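PDB 5FRD: carboxylesterase (Est-2) from Archaeoglobus fulgidus, which is an esterase of the alpha/beta-hydrolase family, probably hydrolysing carboxylic esters, and binds a coenzyme A molecule near its active site. Local coordinates for residues 119-122 / 123-126; 194-197 / 198-202. All coordinates share one frame; numbering follows the deposited sequence. Where two conformers were deposited one is given.

Overall arrangement
Following the chain from the N terminus, contact 1 comes first, where the loop after strand 106-112 turns into helix 122-125, at the start of the helices inserted between the sheet strands 106-112 and 192-197. Contact 2 follows in series, at the end of strand 192-197, where a beta turn carries the chain toward helix 205-214. Neither contact encloses or crosses the other, and each closes only a local turn. Their centres lie about 19 Å apart, yet the side chains of I124 and L202 pack together, and L121 and L202 both bind coenzyme A through their backbones. Helical insertion and central sheet thus meet at the bound coenzyme A.

Contact 1: residues 119-122 / 123-126; sequences RVLP and EILE. With COA (coenzyme A), chain C.
V120 and L121 turn their side chains onto I124 and L125 where a loop of the alpha/beta-hydrolase fold enters helix 122-125, with L121 at the N-cap position. CG1 of V120, anti to the backbone N (chi1 -179°), reaches L125 CB at 3.9 Å, the two side chains meeting at about a right angle. Beside this pair, with L121 in one of its two conformers, the CD1 methyls of L121 and I124 touch at 3.9 Å. In that conformer the other branch of L121 faces the ligand: CD2 packs against CEP, a methyl of the pantetheine arm of coenzyme A. Further along that arm, V120 CG2 approaches the thiol sulfur.

The backbone supplies the polar links. L121 O accepts two amides of the first turn: L125 N, at 3.0 Å, lies in the carbonyl plane, whereas I124 N approaches from above it and makes a more bent bond. P122 O takes E126 N at 2.8 Å, another bond of the i to i+4 kind. At the outer end the E126 carboxylate, in one of its two conformers, forms a salt bridge with K129, while L125 leans on helix 162-173.

R119 also borders the ligand. Its chain bends at chi2 and chi3, and CCP of coenzyme A lies over one face of the guanidinium, while NE forms a salt bridge with D173, which also accepts the amide of V120. CB of R119 rests 3.4 Å from the ligand hydroxyl OAP. Putting an alanine here would probably leave D173 without its charged mate and uncover the CCP side of the pantetheine arm. A nearly straight bond (167°) from L121 N to the amide oxygen O5P, 2.9 Å long, fixes the ligand to the loop.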
# COMPACT_ATOMS: atom_id res chain seq x y z
N ARG A 119 -12.84 1.59 7.43
CA ARG A 119 -14.17 1.94 7.02
C ARG A 119 -14.15 3.02 5.93
O ARG A 119 -13.34 3.96 5.98
CB ARG A 119 -14.98 2.45 8.22
CG ARG A 119 -15.37 1.35 9.21
CD ARG A 119 -16.44 0.38 8.69
NE ARG A 119 -17.52 1.06 8.00
CZ ARG A 119 -18.44 1.83 8.57
NH1 ARG A 119 -18.48 1.99 9.88
NH2 ARG A 119 -19.34 2.45 7.80
N VAL A 120 -15.05 2.89 4.97
CA VAL A 120 -15.16 3.81 3.86
C VAL A 120 -16.46 4.65 3.97
O VAL A 120 -17.54 4.10 4.20
CB VAL A 120 -15.13 3.05 2.53
CG1 VAL A 120 -15.22 4.02 1.35
CG2 VAL A 120 -13.87 2.18 2.44
N LEU A 121 -16.32 5.94 3.76
CA LEU A 121 -17.47 6.84 3.76
C LEU A 121 -18.55 6.29 2.87
O LEU A 121 -18.30 6.03 1.70
CB LEU A 121 -17.10 8.20 3.19
CG LEU A 121 -16.38 9.21 4.06
CD1 LEU A 121 -15.90 10.36 3.19
CD2 LEU A 121 -17.28 9.68 5.19
N PRO A 122 -19.78 6.07 3.41
CA PRO A 122 -20.87 5.59 2.55
C PRO A 122 -21.14 6.43 1.30
O PRO A 122 -21.40 5.89 0.22
CB PRO A 122 -22.06 5.60 3.49
CG PRO A 122 -21.46 5.24 4.80
CD PRO A 122 -20.16 6.02 4.83
N GLU A 123 -20.93 7.72 1.37
CA GLU A 123 -21.05 8.61 0.19
C GLU A 123 -20.06 8.24 -0.95
O GLU A 123 -20.31 8.49 -2.13
CB GLU A 123 -20.86 10.05 0.64
CG GLU A 123 -21.18 11.10 -0.42
CD GLU A 123 -21.25 12.52 0.14
OE1 GLU A 123 -20.91 12.73 1.33
OE2 GLU A 123 -21.65 13.45 -0.61
N ILE A 124 -18.91 7.67 -0.60
CA ILE A 124 -17.98 7.15 -1.61
C ILE A 124 -18.47 5.76 -2.00
O ILE A 124 -18.68 5.50 -3.17
CB ILE A 124 -16.51 7.10 -1.09
CG1 ILE A 124 -15.96 8.50 -0.78
CG2 ILE A 124 -15.59 6.39 -2.11
CD1 ILE A 124 -14.62 8.57 -0.05
N LEU A 125 -18.58 4.85 -1.04
CA LEU A 125 -18.75 3.45 -1.35
C LEU A 125 -20.08 3.18 -2.05
O LEU A 125 -20.10 2.49 -3.07
CB LEU A 125 -18.53 2.62 -0.05
CG LEU A 125 -18.52 1.11 -0.15
CD1 LEU A 125 -17.41 0.61 -1.06
CD2 LEU A 125 -18.39 0.50 1.23
N GLU A 126 -21.17 3.78 -1.57
CA GLU A 126 -22.49 3.64 -2.19
C GLU A 126 -22.63 4.58 -3.40
O GLU A 126 -23.35 4.28 -4.35
CB GLU A 126 -23.63 3.93 -1.20
CG GLU A 126 -23.74 3.02 0.03
CD GLU A 126 -23.58 1.55 -0.30
OE1 GLU A 126 -24.53 0.94 -0.84
OE2 GLU A 126 -22.50 1.00 -0.02
N1A COA C . -7.20 3.92 13.74
C2A COA C . -7.54 4.46 14.92
N3A COA C . -8.82 4.67 15.26
C4A COA C . -9.82 4.32 14.43
C5A COA C . -9.54 3.73 13.13
C6A COA C . -8.14 3.52 12.83
N6A COA C . -7.79 2.98 11.64
N7A COA C . -10.70 3.50 12.49
C8A COA C . -11.66 3.89 13.34
N9A COA C . -11.13 4.38 14.48
C1B COA C . -11.90 4.94 15.61
C2B COA C . -12.48 6.25 15.17
O2B COA C . -11.52 7.29 15.36
C3B COA C . -13.73 6.34 16.02
O3B COA C . -13.38 6.84 17.31
P3B COA C . -14.26 7.95 18.08
O7A COA C . -15.57 7.21 18.29
O8A COA C . -14.31 9.11 17.11
O9A COA C . -13.46 8.23 19.33
C4B COA C . -14.18 4.89 16.14
O4B COA C . -13.00 4.10 15.90
C5B COA C . -15.28 4.50 15.17
O5B COA C . -14.84 4.75 13.83
P1A COA C . -15.30 3.82 12.60
O1A COA C . -15.19 2.39 12.95
O2A COA C . -14.48 4.31 11.41
O3A COA C . -16.86 4.07 12.34
P2A COA C . -17.67 5.45 12.16
O4A COA C . -19.04 4.95 11.81
O5A COA C . -17.39 6.36 13.32
O6A COA C . -17.03 6.23 10.90
CBP COA C . -16.44 6.72 8.66
CCP COA C . -17.11 5.71 9.58
CDP COA C . -16.45 6.16 7.24
CEP COA C . -17.24 8.04 8.71
CAP COA C . -14.98 6.94 9.13
OAP COA C . -14.29 5.67 9.23
C9P COA C . -14.21 7.88 8.23
O9P COA C . -14.50 9.06 8.18
N8P COA C . -13.20 7.34 7.52
C7P COA C . -12.25 8.13 6.73
C6P COA C . -12.66 8.31 5.27
C5P COA C . -12.59 7.10 4.35
O5P COA C . -13.56 6.80 3.63
N4P COA C . -11.44 6.43 4.32
C3P COA C . -11.20 5.33 3.40
C2P COA C . -10.29 4.32 4.06
S1P COA C . -9.89 3.04 2.85

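Contact 2: residues 194-197 / 198-202; sequences VIVG and EEDKL. With COA (coenzyme A), chain C.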
# COMPACT_ATOMS: atom_id res chain seq x y z
N VAL A 194 6.05 4.37 9.87
CA VAL A 194 4.65 4.75 9.63
C VAL A 194 4.70 6.11 8.96
O VAL A 194 5.32 7.05 9.51
CB VAL A 194 3.85 4.80 10.95
CG1 VAL A 194 2.42 5.18 10.72
CG2 VAL A 194 3.95 3.47 11.70
N ILE A 195 4.15 6.23 7.75
CA ILE A 195 4.26 7.44 6.96
C ILE A 195 2.87 7.92 6.58
O ILE A 195 2.05 7.12 6.10
CB ILE A 195 5.06 7.22 5.66
CG1 ILE A 195 6.49 6.72 5.94
CG2 ILE A 195 5.12 8.49 4.83
CD1 ILE A 195 7.30 6.34 4.70
N VAL A 196 2.60 9.22 6.75
CA VAL A 196 1.34 9.79 6.31
C VAL A 196 1.60 11.19 5.81
O VAL A 196 2.46 11.89 6.33
CB VAL A 196 0.29 9.76 7.46
CG1 VAL A 196 0.74 10.57 8.66
CG2 VAL A 196 -1.08 10.21 7.00
N GLY A 197 0.89 11.58 4.76
CA GLY A 197 0.90 12.96 4.32
C GLY A 197 0.14 13.80 5.33
O GLY A 197 -0.93 13.39 5.80
N GLU A 198 0.65 14.99 5.61
CA GLU A 198 0.04 15.87 6.62
C GLU A 198 -1.43 16.17 6.35
O GLU A 198 -2.20 16.30 7.30
CB GLU A 198 0.87 17.15 6.69
CG GLU A 198 0.47 18.11 7.81
CD GLU A 198 1.40 19.31 7.87
OE1 GLU A 198 2.63 19.09 7.99
OE2 GLU A 198 0.90 20.45 7.82
N GLU A 199 -1.83 16.22 5.07
CA GLU A 199 -3.18 16.60 4.67
C GLU A 199 -4.11 15.42 4.41
O GLU A 199 -5.24 15.60 4.01
CB GLU A 199 -3.11 17.49 3.42
CG GLU A 199 -2.22 18.71 3.64
CD GLU A 199 -2.21 19.71 2.50
OE1 GLU A 199 -3.22 19.79 1.76
OE2 GLU A 199 -1.19 20.42 2.38
N ASP A 200 -3.65 14.18 4.65
CA ASP A 200 -4.45 12.99 4.30
C ASP A 200 -5.77 12.96 5.07
O ASP A 200 -5.77 12.96 6.32
CB ASP A 200 -3.60 11.73 4.64
CG ASP A 200 -4.19 10.43 4.12
OD1 ASP A 200 -5.39 10.33 3.86
OD2 ASP A 200 -3.39 9.47 3.99
N LYS A 201 -6.90 12.89 4.35
CA LYS A 201 -8.22 12.81 4.98
C LYS A 201 -8.87 11.44 4.85
O LYS A 201 -9.88 11.17 5.49
CB LYS A 201 -9.14 13.91 4.41
CG LYS A 201 -8.64 15.30 4.77
CD LYS A 201 -9.68 16.38 4.65
CE LYS A 201 -10.43 16.71 5.93
NZ LYS A 201 -11.78 17.25 5.62
N LEU A 202 -8.30 10.56 4.03
CA LEU A 202 -8.82 9.20 3.93
C LEU A 202 -8.32 8.34 5.08
O LEU A 202 -9.05 7.51 5.61
CB LEU A 202 -8.45 8.57 2.59
CG LEU A 202 -9.14 9.16 1.36
CD1 LEU A 202 -8.55 8.60 0.08
CD2 LEU A 202 -10.65 8.87 1.46
N1A COA C . -7.20 3.92 13.74
C2A COA C . -7.54 4.46 14.92
N3A COA C . -8.82 4.67 15.26
C4A COA C . -9.82 4.32 14.43
C5A COA C . -9.54 3.73 13.13
C6A COA C . -8.14 3.52 12.83
N6A COA C . -7.79 2.98 11.64
N7A COA C . -10.70 3.50 12.49
C8A COA C . -11.66 3.89 13.34
N9A COA C . -11.13 4.38 14.48
C1B COA C . -11.90 4.94 15.61
C2B COA C . -12.48 6.25 15.17
O2B COA C . -11.52 7.29 15.36
C3B COA C . -13.73 6.34 16.02
O3B COA C . -13.38 6.84 17.31
P3B COA C . -14.26 7.95 18.08
O7A COA C . -15.57 7.21 18.29
O8A COA C . -14.31 9.11 17.11
O9A COA C . -13.46 8.23 19.33
C4B COA C . -14.18 4.89 16.14
O4B COA C . -13.00 4.10 15.90
C5B COA C . -15.28 4.50 15.17
O5B COA C . -14.84 4.75 13.83
P1A COA C . -15.30 3.82 12.60
O1A COA C . -15.19 2.39 12.95
O2A COA C . -14.48 4.31 11.41
O3A COA C . -16.86 4.07 12.34
P2A COA C . -17.67 5.45 12.16
O4A COA C . -19.04 4.95 11.81
O5A COA C . -17.39 6.36 13.32
O6A COA C . -17.03 6.23 10.90
CBP COA C . -16.44 6.72 8.66
CCP COA C . -17.11 5.71 9.58
CDP COA C . -16.45 6.16 7.24
CEP COA C . -17.24 8.04 8.71
CAP COA C . -14.98 6.94 9.13
OAP COA C . -14.29 5.67 9.23
C9P COA C . -14.21 7.88 8.23
O9P COA C . -14.50 9.06 8.18
N8P COA C . -13.20 7.34 7.52
C7P COA C . -12.25 8.13 6.73
C6P COA C . -12.66 8.31 5.27
C5P COA C . -12.59 7.10 4.35
O5P COA C . -13.56 6.80 3.63
N4P COA C . -11.44 6.43 4.32
C3P COA C . -11.20 5.33 3.40
C2P COA C . -10.29 4.32 4.06
S1P COA C . -9.89 3.04 2.85
O HOH W 1 -0.63 9.44 3.52
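A chi1 of -170° swings the D200 carboxylate out opposite the backbone nitrogen, and V196 CG2 is set likewise on its own residue, which brings that methyl to 3.8 Å from D200 CB and near OD2 as the side chains meet obliquely. G197 to D200 form a type I beta turn at the end of strand 192-197. It is closed by D200 N donating to G197 O at 3.1 Å, from above the carbonyl plane. A water bridges G197 N and D200 OD2 at the open end of the turn: it accepts from G197 N and lies 2.8 Å from D200 OD2. The same OD2 is hydrogen-bonded to T203 OG1 and H228 ND1, so several partners restrain the carboxylate. This arrangement is consistent with D200 being the acid of a Ser-His-Asp triad with S89 and H228. The other oxygen, OD1, accepts a weak bond from L202 N, 2.9 Å away, linking the carboxylate to the loop that follows. Beyond it, L202 O receives the amide N4P of coenzyme A at 2.9 Å, and L202 CD2 packs against the same ligand amide, 3.8 Å from N4P. The strand bonds through its backbone to L111 and G113 on one flank and to E219 and V221 of strand 218-223 on the other, while V194 and V196 pack on H208 of helix 205-214.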